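Long-range contacts in putative surface-anchored fimbrial subunit (Corynebacterium diphtheriae, PDB 3HR6), which builds the shaft of a bacterial surface pilus as its major subunit, using tandem Ig-like modules strengthened by isopeptide and disulfide bonds: residues A8-M13 with D134-P139; A97-V102 with V119-T124; G307-E312 with S365-G370; T327-R332 with V395-A400. All coordinates share one frame; numbering follows the deposited sequence. Where two conformers were deposited one is given.

Interaction 1: A8-M13 with D134-P139; sequences AVHALM and DVHVYP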
loop_
_atom_site.group_PDB
_atom_site.type_symbol
_atom_site.label_atom_id
_atom_site.label_comp_id
_atom_site.label_asym_id
_atom_site.label_seq_id
_atom_site.Cartn_x
_atom_site.Cartn_y
_atom_site.Cartn_z
ATOM N N ALA A 8 14.521 31.020 5.512
ATOM C CA ALA A 8 14.532 30.092 4.399
ATOM C C ALA A 8 14.857 28.715 4.967
ATOM O O ALA A 8 15.992 28.492 5.459
ATOM C CB ALA A 8 15.585 30.523 3.408
ATOM N N VAL A 9 13.883 27.810 4.921
ATOM C CA VAL A 9 14.076 26.444 5.394
ATOM C C VAL A 9 14.458 25.553 4.216
ATOM O O VAL A 9 13.681 25.370 3.290
ATOM C CB VAL A 9 12.804 25.857 6.064
ATOM C CG1 VAL A 9 13.101 24.486 6.619
ATOM C CG2 VAL A 9 12.274 26.774 7.160
ATOM N N HIS A 10 15.633 24.935 4.326
ATOM C CA HIS A 10 16.098 23.936 3.374
ATOM C C HIS A 10 16.046 22.545 4.004
ATOM O O HIS A 10 16.760 22.255 4.960
ATOM C CB HIS A 10 17.533 24.263 2.962
ATOM C CG HIS A 10 17.727 25.653 2.453
ATOM N ND1 HIS A 10 17.369 26.034 1.177
ATOM C CD2 HIS A 10 18.213 26.762 3.053
ATOM C CE1 HIS A 10 17.661 27.311 1.006
ATOM N NE2 HIS A 10 18.171 27.778 2.130
ATOM N N ALA A 11 15.247 21.657 3.435
ATOM C CA ALA A 11 15.027 20.358 3.993
ATOM C C ALA A 11 16.047 19.409 3.421
ATOM O O ALA A 11 15.984 19.068 2.253
ATOM C CB ALA A 11 13.614 19.893 3.646
ATOM N N LEU A 12 17.015 19.012 4.238
ATOM C CA LEU A 12 18.100 18.142 3.793
ATOM C C LEU A 12 17.822 16.688 4.114
ATOM O O LEU A 12 17.401 16.359 5.240
ATOM C CB LEU A 12 19.382 18.565 4.508
ATOM C CG LEU A 12 20.154 19.663 3.795
ATOM C CD1 LEU A 12 19.302 20.775 3.204
ATOM C CD2 LEU A 12 21.313 20.154 4.667
ATOM N N MET A 13 18.061 15.807 3.152
ATOM C CA MET A 13 17.972 14.368 3.385
ATOM C C MET A 13 19.336 13.827 3.805
ATOM O O MET A 13 20.294 13.870 3.019
ATOM C CB MET A 13 17.502 13.660 2.106
ATOM C CG MET A 13 17.556 12.153 2.205
ATOM S SD MET A 13 16.786 11.312 0.833
ATOM C CE MET A 13 17.785 11.931 -0.542
ATOM N N ASP A 134 17.970 37.879 6.174
ATOM C CA ASP A 134 17.501 36.686 5.491
ATOM C C ASP A 134 18.287 35.471 5.983
ATOM O O ASP A 134 19.439 35.198 5.572
ATOM C CB ASP A 134 17.555 36.912 3.985
ATOM C CG ASP A 134 16.785 38.191 3.575
ATOM O OD1 ASP A 134 15.541 38.244 3.748
ATOM O OD2 ASP A 134 17.423 39.158 3.134
ATOM N N VAL A 135 17.643 34.748 6.896
ATOM C CA VAL A 135 18.247 33.621 7.577
ATOM C C VAL A 135 17.954 32.329 6.813
ATOM O O VAL A 135 16.901 32.207 6.166
ATOM C CB VAL A 135 17.754 33.560 9.031
ATOM C CG1 VAL A 135 18.215 32.271 9.742
ATOM C CG2 VAL A 135 18.255 34.817 9.768
ATOM N N HIS A 136 18.918 31.407 6.862
ATOM C CA HIS A 136 18.805 30.054 6.271
ATOM C C HIS A 136 19.065 28.973 7.315
ATOM O O HIS A 136 20.029 29.077 8.106
ATOM C CB HIS A 136 19.825 29.906 5.149
ATOM C CG HIS A 136 19.566 30.811 3.995
ATOM N ND1 HIS A 136 18.804 30.428 2.914
ATOM C CD2 HIS A 136 19.901 32.103 3.782
ATOM C CE1 HIS A 136 18.721 31.436 2.060
ATOM N NE2 HIS A 136 19.370 32.464 2.566
ATOM N N VAL A 137 18.215 27.945 7.302
ATOM C CA VAL A 137 18.325 26.811 8.213
ATOM C C VAL A 137 18.152 25.534 7.420
ATOM O O VAL A 137 17.556 25.528 6.345
ATOM C CB VAL A 137 17.318 26.875 9.366
ATOM C CG1 VAL A 137 17.594 28.128 10.187
ATOM C CG2 VAL A 137 15.903 26.888 8.833
ATOM N N TYR A 138 18.725 24.469 7.956
ATOM C CA TYR A 138 19.008 23.257 7.201
ATOM C C TYR A 138 18.671 21.987 8.021
ATOM O O TYR A 138 19.528 21.131 8.245
ATOM C CB TYR A 138 20.492 23.253 6.801
ATOM C CG TYR A 138 20.879 24.407 5.918
ATOM C CD1 TYR A 138 20.796 24.310 4.527
ATOM C CD2 TYR A 138 21.301 25.602 6.465
ATOM C CE1 TYR A 138 21.136 25.385 3.713
ATOM C CE2 TYR A 138 21.621 26.685 5.669
ATOM C CZ TYR A 138 21.533 26.570 4.295
ATOM O OH TYR A 138 21.846 27.640 3.507
ATOM N N PRO A 139 17.425 21.858 8.466
ATOM C CA PRO A 139 17.000 20.656 9.191
ATOM C C PRO A 139 17.155 19.379 8.334
ATOM O O PRO A 139 16.913 19.427 7.125
ATOM C CB PRO A 139 15.537 20.954 9.485
ATOM C CG PRO A 139 15.122 21.817 8.334
ATOM C CD PRO A 139 16.280 22.744 8.174
#

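Interaction 2: A97-V102 with V119-T124; sequences ALYLVV and VAAPQT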
loop_
_atom_site.group_PDB
_atom_site.type_symbol
_atom_site.label_atom_id
_atom_site.label_comp_id
_atom_site.label_asym_id
_atom_site.label_seq_id
_atom_site.Cartn_x
_atom_site.Cartn_y
_atom_site.Cartn_z
ATOM N N ALA A 97 11.788 38.292 15.754
ATOM C CA ALA A 97 11.284 37.461 16.855
ATOM C C ALA A 97 12.120 36.185 16.982
ATOM O O ALA A 97 13.003 35.959 16.167
ATOM C CB ALA A 97 9.832 37.090 16.608
ATOM N N LEU A 98 11.856 35.389 18.022
ATOM C CA LEU A 98 12.325 34.002 18.098
ATOM C C LEU A 98 11.276 33.126 17.432
ATOM O O LEU A 98 10.078 33.241 17.732
ATOM C CB LEU A 98 12.537 33.547 19.556
ATOM C CG LEU A 98 13.154 32.148 19.788
ATOM C CD1 LEU A 98 14.553 32.060 19.211
ATOM C CD2 LEU A 98 13.178 31.785 21.290
ATOM N N TYR A 99 11.710 32.272 16.503
ATOM C CA TYR A 99 10.787 31.397 15.798
ATOM C C TYR A 99 11.030 29.930 16.078
ATOM O O TYR A 99 12.102 29.520 16.500
ATOM C CB TYR A 99 10.825 31.658 14.289
ATOM C CG TYR A 99 10.222 33.003 13.927
ATOM C CD1 TYR A 99 8.865 33.130 13.672
ATOM C CD2 TYR A 99 11.016 34.158 13.853
ATOM C CE1 TYR A 99 8.303 34.354 13.353
ATOM C CE2 TYR A 99 10.451 35.398 13.522
ATOM C CZ TYR A 99 9.101 35.481 13.266
ATOM O OH TYR A 99 8.498 36.696 12.960
ATOM N N LEU A 100 10.003 29.138 15.850
ATOM C CA LEU A 100 10.102 27.700 15.964
ATOM C C LEU A 100 9.638 27.099 14.641
ATOM O O LEU A 100 8.551 27.418 14.142
ATOM C CB LEU A 100 9.270 27.194 17.156
ATOM C CG LEU A 100 9.269 25.677 17.327
ATOM C CD1 LEU A 100 10.496 25.233 18.078
ATOM C CD2 LEU A 100 7.961 25.223 18.042
ATOM N N VAL A 101 10.511 26.286 14.037
ATOM C CA VAL A 101 10.235 25.651 12.764
ATOM C C VAL A 101 9.880 24.193 13.029
ATOM O O VAL A 101 10.673 23.454 13.627
ATOM C CB VAL A 101 11.465 25.739 11.799
ATOM C CG1 VAL A 101 11.272 24.856 10.567
ATOM C CG2 VAL A 101 11.737 27.196 11.406
ATOM N N VAL A 102 8.708 23.781 12.580
ATOM C CA VAL A 102 8.228 22.417 12.819
ATOM C C VAL A 102 8.023 21.716 11.487
ATOM O O VAL A 102 7.136 22.070 10.731
ATOM C CB VAL A 102 6.911 22.387 13.634
ATOM C CG1 VAL A 102 6.403 20.941 13.808
ATOM C CG2 VAL A 102 7.115 23.031 14.996
ATOM N N VAL A 119 14.816 29.281 15.728
ATOM C CA VAL A 119 15.558 30.169 14.819
ATOM C C VAL A 119 15.260 31.607 15.212
ATOM O O VAL A 119 14.113 32.025 15.182
ATOM C CB VAL A 119 15.122 30.024 13.339
ATOM C CG1 VAL A 119 16.053 30.772 12.446
ATOM C CG2 VAL A 119 15.071 28.543 12.911
ATOM N N ALA A 120 16.296 32.347 15.540
ATOM C CA ALA A 120 16.177 33.782 15.760
ATOM C C ALA A 120 16.201 34.513 14.407
ATOM O O ALA A 120 16.927 34.125 13.489
ATOM C CB ALA A 120 17.308 34.282 16.665
ATOM N N ALA A 121 15.422 35.587 14.287
ATOM C CA ALA A 121 15.516 36.443 13.113
ATOM C C ALA A 121 15.279 37.868 13.561
ATOM O O ALA A 121 14.322 38.130 14.281
ATOM C CB ALA A 121 14.525 36.008 12.022
ATOM N N PRO A 122 16.179 38.791 13.191
ATOM C CA PRO A 122 17.375 38.585 12.393
ATOM C C PRO A 122 18.486 37.915 13.207
ATOM O O PRO A 122 18.320 37.681 14.400
ATOM C CB PRO A 122 17.759 40.015 11.998
ATOM C CG PRO A 122 17.278 40.842 13.099
ATOM C CD PRO A 122 16.044 40.198 13.617
ATOM N N GLN A 123 19.607 37.617 12.559
ATOM C CA GLN A 123 20.793 37.145 13.250
ATOM C C GLN A 123 21.928 38.084 12.893
ATOM O O GLN A 123 21.767 38.949 12.042
ATOM C CB GLN A 123 21.098 35.704 12.838
ATOM C CG GLN A 123 20.001 34.774 13.296
ATOM C CD GLN A 123 20.248 33.350 12.911
ATOM O OE1 GLN A 123 21.356 32.989 12.524
ATOM N NE2 GLN A 123 19.210 32.531 12.987
ATOM N N THR A 124 23.067 37.933 13.556
ATOM C CA THR A 124 24.284 38.616 13.146
ATOM C C THR A 124 24.955 37.843 12.042
ATOM O O THR A 124 25.009 36.608 12.097
ATOM C CB THR A 124 25.252 38.802 14.341
ATOM O OG1 THR A 124 24.604 39.584 15.344
ATOM C CG2 THR A 124 26.539 39.493 13.916
#

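Interaction 3: G307-E312 with S365-G370; sequences GQITIE and SGIHLG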
loop_
_atom_site.group_PDB
_atom_site.type_symbol
_atom_site.label_atom_id
_atom_site.label_comp_id
_atom_site.label_asym_id
_atom_site.label_seq_id
_atom_site.Cartn_x
_atom_site.Cartn_y
_atom_site.Cartn_z
ATOM N N GLY A 307 -10.021 -13.231 -15.029
ATOM C CA GLY A 307 -10.716 -13.462 -16.297
ATOM C C GLY A 307 -12.015 -14.202 -16.097
ATOM O O GLY A 307 -12.339 -14.678 -15.019
ATOM N N GLN A 308 -12.787 -14.235 -17.150
ATOM C CA GLN A 308 -14.151 -14.765 -17.117
ATOM C C GLN A 308 -14.453 -15.422 -18.467
ATOM O O GLN A 308 -14.200 -14.846 -19.502
ATOM C CB GLN A 308 -15.100 -13.584 -16.942
ATOM C CG GLN A 308 -16.548 -13.912 -17.017
ATOM C CD GLN A 308 -17.393 -12.727 -16.627
ATOM O OE1 GLN A 308 -17.763 -12.601 -15.453
ATOM N NE2 GLN A 308 -17.699 -11.852 -17.597
ATOM N N ILE A 309 -15.017 -16.622 -18.417
ATOM C CA ILE A 309 -15.366 -17.411 -19.598
ATOM C C ILE A 309 -16.877 -17.407 -19.680
ATOM O O ILE A 309 -17.544 -17.687 -18.714
ATOM C CB ILE A 309 -14.849 -18.848 -19.477
ATOM C CG1 ILE A 309 -13.323 -18.854 -19.520
ATOM C CG2 ILE A 309 -15.383 -19.701 -20.623
ATOM C CD1 ILE A 309 -12.738 -20.165 -19.052
ATOM N N THR A 310 -17.412 -17.068 -20.836
ATOM C CA THR A 310 -18.875 -17.174 -21.064
ATOM C C THR A 310 -19.164 -18.232 -22.109
ATOM O O THR A 310 -18.699 -18.140 -23.248
ATOM C CB THR A 310 -19.544 -15.834 -21.433
ATOM O OG1 THR A 310 -19.321 -14.890 -20.375
ATOM C CG2 THR A 310 -21.039 -16.007 -21.603
ATOM N N ILE A 311 -19.956 -19.239 -21.737
ATOM C CA ILE A 311 -20.339 -20.313 -22.634
ATOM C C ILE A 311 -21.665 -19.877 -23.227
ATOM O O ILE A 311 -22.528 -19.407 -22.480
ATOM C CB ILE A 311 -20.493 -21.684 -21.867
ATOM C CG1 ILE A 311 -19.173 -22.139 -21.245
ATOM C CG2 ILE A 311 -21.008 -22.797 -22.814
ATOM C CD1 ILE A 311 -19.315 -23.395 -20.364
ATOM N N GLU A 312 -21.792 -19.945 -24.559
ATOM C CA GLU A 312 -23.064 -19.702 -25.268
ATOM C C GLU A 312 -23.431 -21.002 -25.943
ATOM O O GLU A 312 -22.882 -21.343 -27.007
ATOM C CB GLU A 312 -22.898 -18.586 -26.292
ATOM C CG GLU A 312 -22.561 -17.300 -25.637
ATOM C CD GLU A 312 -22.653 -16.089 -26.514
ATOM O OE1 GLU A 312 -22.937 -16.196 -27.725
ATOM O OE2 GLU A 312 -22.420 -15.003 -25.940
ATOM N N SER A 365 -16.802 -17.080 -13.756
ATOM C CA SER A 365 -16.220 -15.795 -13.355
ATOM C C SER A 365 -15.182 -15.972 -12.271
ATOM O O SER A 365 -15.179 -16.969 -11.546
ATOM C CB SER A 365 -17.288 -14.830 -12.804
ATOM O OG SER A 365 -18.417 -14.701 -13.649
ATOM N N GLY A 366 -14.323 -14.973 -12.132
ATOM C CA GLY A 366 -13.377 -14.946 -11.044
ATOM C C GLY A 366 -12.191 -15.866 -11.082
ATOM O O GLY A 366 -11.633 -16.289 -10.031
ATOM N N ILE A 367 -11.745 -16.142 -12.297
ATOM C CA ILE A 367 -10.599 -16.931 -12.565
ATOM C C ILE A 367 -9.365 -16.046 -12.377
ATOM O O ILE A 367 -9.141 -15.120 -13.166
ATOM C CB ILE A 367 -10.594 -17.512 -13.997
ATOM C CG1 ILE A 367 -11.858 -18.362 -14.270
ATOM C CG2 ILE A 367 -9.372 -18.340 -14.170
ATOM C CD1 ILE A 367 -12.172 -18.592 -15.759
ATOM N N HIS A 368 -8.560 -16.352 -11.364
ATOM C CA HIS A 368 -7.306 -15.621 -11.151
ATOM C C HIS A 368 -6.277 -16.176 -12.109
ATOM O O HIS A 368 -5.910 -17.352 -12.066
ATOM C CB HIS A 368 -6.845 -15.759 -9.700
ATOM C CG HIS A 368 -5.447 -15.274 -9.475
ATOM N ND1 HIS A 368 -4.505 -15.960 -8.713
ATOM C CD2 HIS A 368 -4.815 -14.164 -9.930
ATOM C CE1 HIS A 368 -3.382 -15.275 -8.687
ATOM N NE2 HIS A 368 -3.525 -14.203 -9.459
ATOM N N LEU A 369 -5.783 -15.337 -13.005
ATOM C CA LEU A 369 -4.865 -15.758 -14.034
ATOM C C LEU A 369 -3.394 -15.633 -13.675
ATOM O O LEU A 369 -2.585 -16.453 -14.050
ATOM C CB LEU A 369 -5.147 -14.930 -15.280
ATOM C CG LEU A 369 -6.518 -15.118 -15.863
ATOM C CD1 LEU A 369 -6.705 -14.086 -16.952
ATOM C CD2 LEU A 369 -6.670 -16.502 -16.479
ATOM N N GLY A 370 -3.072 -14.591 -12.910
ATOM C CA GLY A 370 -1.690 -14.315 -12.565
ATOM C C GLY A 370 -1.555 -12.976 -11.886
ATOM O O GLY A 370 -2.561 -12.297 -11.683
#

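Interaction 4: T327-R332 with V395-A400; sequences TFQLHR and VETATA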
loop_
_atom_site.group_PDB
_atom_site.type_symbol
_atom_site.label_atom_id
_atom_site.label_comp_id
_atom_site.label_asym_id
_atom_site.label_seq_id
_atom_site.Cartn_x
_atom_site.Cartn_y
_atom_site.Cartn_z
ATOM N N THR A 327 -23.750 -29.464 -18.955
ATOM C CA THR A 327 -22.902 -29.219 -17.807
ATOM C C THR A 327 -21.438 -29.327 -18.256
ATOM O O THR A 327 -21.079 -30.205 -19.046
ATOM C CB THR A 327 -23.209 -30.227 -16.670
ATOM O OG1 THR A 327 -24.603 -30.147 -16.293
ATOM C CG2 THR A 327 -22.266 -30.024 -15.441
ATOM N N PHE A 328 -20.619 -28.385 -17.778
ATOM C CA PHE A 328 -19.198 -28.314 -18.084
ATOM C C PHE A 328 -18.399 -28.186 -16.811
ATOM O O PHE A 328 -18.880 -27.656 -15.771
ATOM C CB PHE A 328 -18.867 -27.120 -18.992
ATOM C CG PHE A 328 -19.579 -27.159 -20.306
ATOM C CD1 PHE A 328 -18.955 -27.699 -21.445
ATOM C CD2 PHE A 328 -20.881 -26.706 -20.413
ATOM C CE1 PHE A 328 -19.613 -27.772 -22.646
ATOM C CE2 PHE A 328 -21.556 -26.778 -21.610
ATOM C CZ PHE A 328 -20.925 -27.296 -22.752
ATOM N N GLN A 329 -17.202 -28.751 -16.882
ATOM C CA GLN A 329 -16.182 -28.474 -15.903
ATOM C C GLN A 329 -14.999 -27.806 -16.584
ATOM O O GLN A 329 -14.679 -28.032 -17.778
ATOM C CB GLN A 329 -15.810 -29.731 -15.128
ATOM C CG GLN A 329 -16.952 -30.324 -14.378
ATOM C CD GLN A 329 -16.505 -31.458 -13.489
ATOM O OE1 GLN A 329 -16.069 -32.499 -13.985
ATOM N NE2 GLN A 329 -16.669 -31.289 -12.184
ATOM N N LEU A 330 -14.354 -26.940 -15.816
ATOM C CA LEU A 330 -13.174 -26.218 -16.292
ATOM C C LEU A 330 -11.900 -26.953 -15.854
ATOM O O LEU A 330 -11.787 -27.399 -14.728
ATOM C CB LEU A 330 -13.198 -24.779 -15.794
ATOM C CG LEU A 330 -12.076 -23.840 -16.293
ATOM C CD1 LEU A 330 -12.197 -23.591 -17.788
ATOM C CD2 LEU A 330 -12.114 -22.517 -15.484
ATOM N N HIS A 331 -10.963 -27.069 -16.783
ATOM C CA HIS A 331 -9.764 -27.861 -16.636
ATOM C C HIS A 331 -8.608 -27.126 -17.267
ATOM O O HIS A 331 -8.785 -26.084 -17.882
ATOM C CB HIS A 331 -9.926 -29.193 -17.354
ATOM C CG HIS A 331 -10.712 -30.210 -16.586
ATOM N ND1 HIS A 331 -10.168 -30.926 -15.539
ATOM C CD2 HIS A 331 -11.981 -30.660 -16.732
ATOM C CE1 HIS A 331 -11.063 -31.785 -15.085
ATOM N NE2 HIS A 331 -12.179 -31.640 -15.783
ATOM N N ARG A 332 -7.420 -27.681 -17.100
ATOM C CA ARG A 332 -6.220 -27.287 -17.788
ATOM C C ARG A 332 -5.832 -28.408 -18.762
ATOM O O ARG A 332 -6.024 -29.596 -18.459
ATOM C CB ARG A 332 -5.067 -27.056 -16.818
ATOM C CG ARG A 332 -5.307 -25.918 -15.826
ATOM C CD ARG A 332 -5.246 -24.589 -16.518
ATOM N NE ARG A 332 -3.932 -24.279 -17.053
ATOM C CZ ARG A 332 -3.573 -23.160 -17.682
ATOM N NH1 ARG A 332 -4.467 -22.182 -17.867
ATOM N NH2 ARG A 332 -2.314 -23.033 -18.125
ATOM N N VAL A 395 -14.690 -29.351 -20.317
ATOM C CA VAL A 395 -15.145 -30.721 -20.576
ATOM C C VAL A 395 -16.639 -30.752 -20.332
ATOM O O VAL A 395 -17.131 -30.394 -19.248
ATOM C CB VAL A 395 -14.442 -31.746 -19.657
ATOM C CG1 VAL A 395 -15.143 -33.142 -19.755
ATOM C CG2 VAL A 395 -12.967 -31.846 -19.977
ATOM N N GLU A 396 -17.379 -31.202 -21.346
ATOM C CA GLU A 396 -18.808 -31.372 -21.213
ATOM C C GLU A 396 -19.113 -32.681 -20.512
ATOM O O GLU A 396 -18.810 -33.753 -21.051
ATOM C CB GLU A 396 -19.493 -31.365 -22.571
ATOM C CG GLU A 396 -20.994 -31.327 -22.438
ATOM C CD GLU A 396 -21.696 -31.168 -23.748
ATOM O OE1 GLU A 396 -21.457 -31.960 -24.680
ATOM O OE2 GLU A 396 -22.540 -30.269 -23.809
ATOM N N THR A 397 -19.694 -32.605 -19.320
ATOM C CA THR A 397 -19.964 -33.812 -18.510
ATOM C C THR A 397 -21.403 -34.311 -18.626
ATOM O O THR A 397 -21.680 -35.456 -18.286
ATOM C CB THR A 397 -19.656 -33.588 -17.029
ATOM O OG1 THR A 397 -20.469 -32.529 -16.519
ATOM C CG2 THR A 397 -18.172 -33.318 -16.784
ATOM N N ALA A 398 -22.310 -33.467 -19.109
ATOM C CA ALA A 398 -23.685 -33.854 -19.338
ATOM C C ALA A 398 -24.255 -32.980 -20.441
ATOM O O ALA A 398 -23.769 -31.866 -20.699
ATOM C CB ALA A 398 -24.497 -33.750 -18.054
ATOM N N THR A 399 -25.244 -33.530 -21.125
ATOM C CA THR A 399 -25.946 -32.798 -22.149
ATOM C C THR A 399 -27.433 -33.147 -22.127
ATOM O O THR A 399 -27.914 -33.741 -21.172
ATOM C CB THR A 399 -25.278 -33.075 -23.485
ATOM O OG1 THR A 399 -25.770 -32.163 -24.474
ATOM C CG2 THR A 399 -25.501 -34.545 -23.900
ATOM N N ALA A 400 -28.164 -32.722 -23.146
ATOM C CA ALA A 400 -29.604 -32.904 -23.179
ATOM C C ALA A 400 -29.946 -34.308 -23.674
ATOM O O ALA A 400 -29.106 -34.971 -24.270
ATOM C CB ALA A 400 -30.231 -31.855 -24.060
#

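Interaction 1: A8-M13 with D134-P139
H10 meets H136 and Y138 where the first strand of the N-terminal Ig-like module runs parallel to the strand that closes it, and the three rings form an aromatic cluster beside the backbone pairing. CG of H10 stands beside its own backbone N (chi1 -54°), which carries the ring along the neighbouring segment. Starting at the root, CB of H10 lies 3.6 Å from V137 O and equally near CD1 of Y138. CG of H10 lies near CE1 of Y138, and CD2 comes to 3.3 Å from that same CE1. These two side chains run side by side, their planes 17° apart but slid so far that the rings scarcely overlap. ND1 of H10 bonds to G87 O, which helps fix the ring's rotation, and CE1 faces ND1 of H136. Histidine suits this place because its two nitrogens serve two partners.

Beside the rings A8 N gives to V135 O, V137 N to A8 O and H10 N to V137 O; the alternation breaks at P139, which has no N-H but whose carbonyl accepts L12 N. On the inner face CG1 of V9 lies 3.8 Å from CG of P139, compact apolar groups that, with F39 nearby, suit a sandwich core. At the tip of H10, NE2 meets ND1 of H136 edge to edge, 2.8 Å away, in a nearly straight hydrogen bond.

Interaction 2: A97-V102 with V119-T124
Y99 and V119 face each other as an antiparallel hydrogen-bonded pair, and A97 pairs with A121 in the same way one repeat along, so these four side chains share one face of the sheet. L98 and A120, the non-hydrogen-bonded pair between them, point to the other face. The ring of Y99 turns an edge to V119 O, which lies near the ring plane and 3.4 Å from CB of Y99. A121 sits near the same ring, its CB 4.4 Å from CD2 of Y99, while the hydroxyl of Y99 bonds with T95 O and R43. V101 and V119 cross at a slant and touch through one methyl each, CG2 to CG2 at 3.9 Å. On the opposite face L98 is swung with CG anti to its backbone N (chi1 -175°), which brings CD1 to 4.4 Å from CB of A120. Alanine suits both places, its small CB fitting beside the Y99 ring and beside L98.

Four backbone bonds hold the strands, the shortest being Y99 N to V119 O and V119 N to Y99 O, each 2.8 Å. The polar bonds across the contact are thus all backbone to backbone, and the side chains add light apolar contact on both faces, nearest at V101 and V119.

Interaction 3: G307-E312 with S365-G370
G307 and I367 form the antiparallel hydrogen-bonded pair on which this contact turns, in the C-terminal Ig-like module. Two backbone bonds join them: G307 N gives to I367 O at 2.8 Å, in the carbonyl plane, and I367 N returns to G307 O at 3.1 Å. The short segments run at 130° to each other; regular pairing is interrupted around S365 and G366, and the backbone of I309 takes it up again with L364. Glycine suits both bare positions. At G307 the lack of a side chain lets CD1 of L369 lie directly against the backbone, 3.9 Å from G307 N, and G366 takes a positive phi that glycine adopts easily.

One polar side-chain bond is added. Q308 is stretched out, with CG anti to its backbone N (chi1 174°), and this carries its amide oxygen OE1 to OG of S365, which donates to it at 2.8 Å, tilted 27° from the carbonyl plane. S365 was modelled in two conformers; the bond is described for one and may not hold throughout. OE1 also accepts from NE2 of Q263, while Q308 NE2 turns to E425, so both ends of the amide are in use at the partly exposed side of the sheet.

Apolar contact completes it on the inner side. The ends of I309 and I367 meet at a slant, CD1 to CD1 at 3.7 Å, as two long, branched chains well suited to filling a sandwich interior. L330, in strand 327-333, packs on both isoleucines from across the core, and F392 of strand 391-398 covers I367 and L369.

Interaction 4: T327-R332 with V395-A400
T327 O is gripped by two consecutive amides of the opposite strand: T397 N at 2.8 Å and, more weakly, A398 N at 3.5 Å, while E396 CA adds a C-H contact. Two residues facing one make a classic beta bulge, with the register shifting by one between T327 and F328. Beyond it the regular antiparallel pairing resumes in both directions between Q329 and V395, each bond 2.9 Å and in the carbonyl plane.

On the outer face T327 meets T397, its methyl CG2 lying 3.3 Å from OG1 of T397. The other branch of T397, CG2, comes at about a right angle to Q329 and rests 3.6 Å from its OE1, while Q329 NE2 bonds to Q352 O. CG2 of V395 lies 3.6 Å from CD2 of H331, whose ND1 bonds to D343. T327 and V395 suit their places because branching at CB favours extended strands; at T397, in the bulge, the two branches instead serve two neighbours.

On the core face the ring of F328 slants across E396. CG of E396 makes an off-centre CH-pi contact, and OE2 lies 3.5 Å from CZ, ring and carboxylate planes being 28° apart. E396 is extended, with CG anti to its backbone N (chi1 -171°), which lays the carboxylate alongside the end of the ring at CZ, where OE1 accepts L406 N. K313 and N432 lie near E396. An acidic residue beside a lysine and an asparagine is consistent with the isopeptide sites of CnaB-type Ig-like domains, probably the fold of this module.

The contacts fall into two pairs at opposite ends of an elongated chain. Interactions 1 and 2, with centres 12 Å apart, share one sheet of the N-terminal module, where strands 117-124 and 131-143 are neighbours; along the chain, interaction 2 lies wholly between the two segments of interaction 1. Interactions 3 and 4, 15 Å apart, belong to the C-terminal module and alternate along the chain. Their strands lie in facing sheets, joined through I311 with F328 and I309 with L330; the disulfide C333-C393 links the two strands of interaction 4. The centres of interactions 1 and 2 lie 56 to 79 Å from those of 3 and 4, consistent with separate modules strung along a pilus shaft.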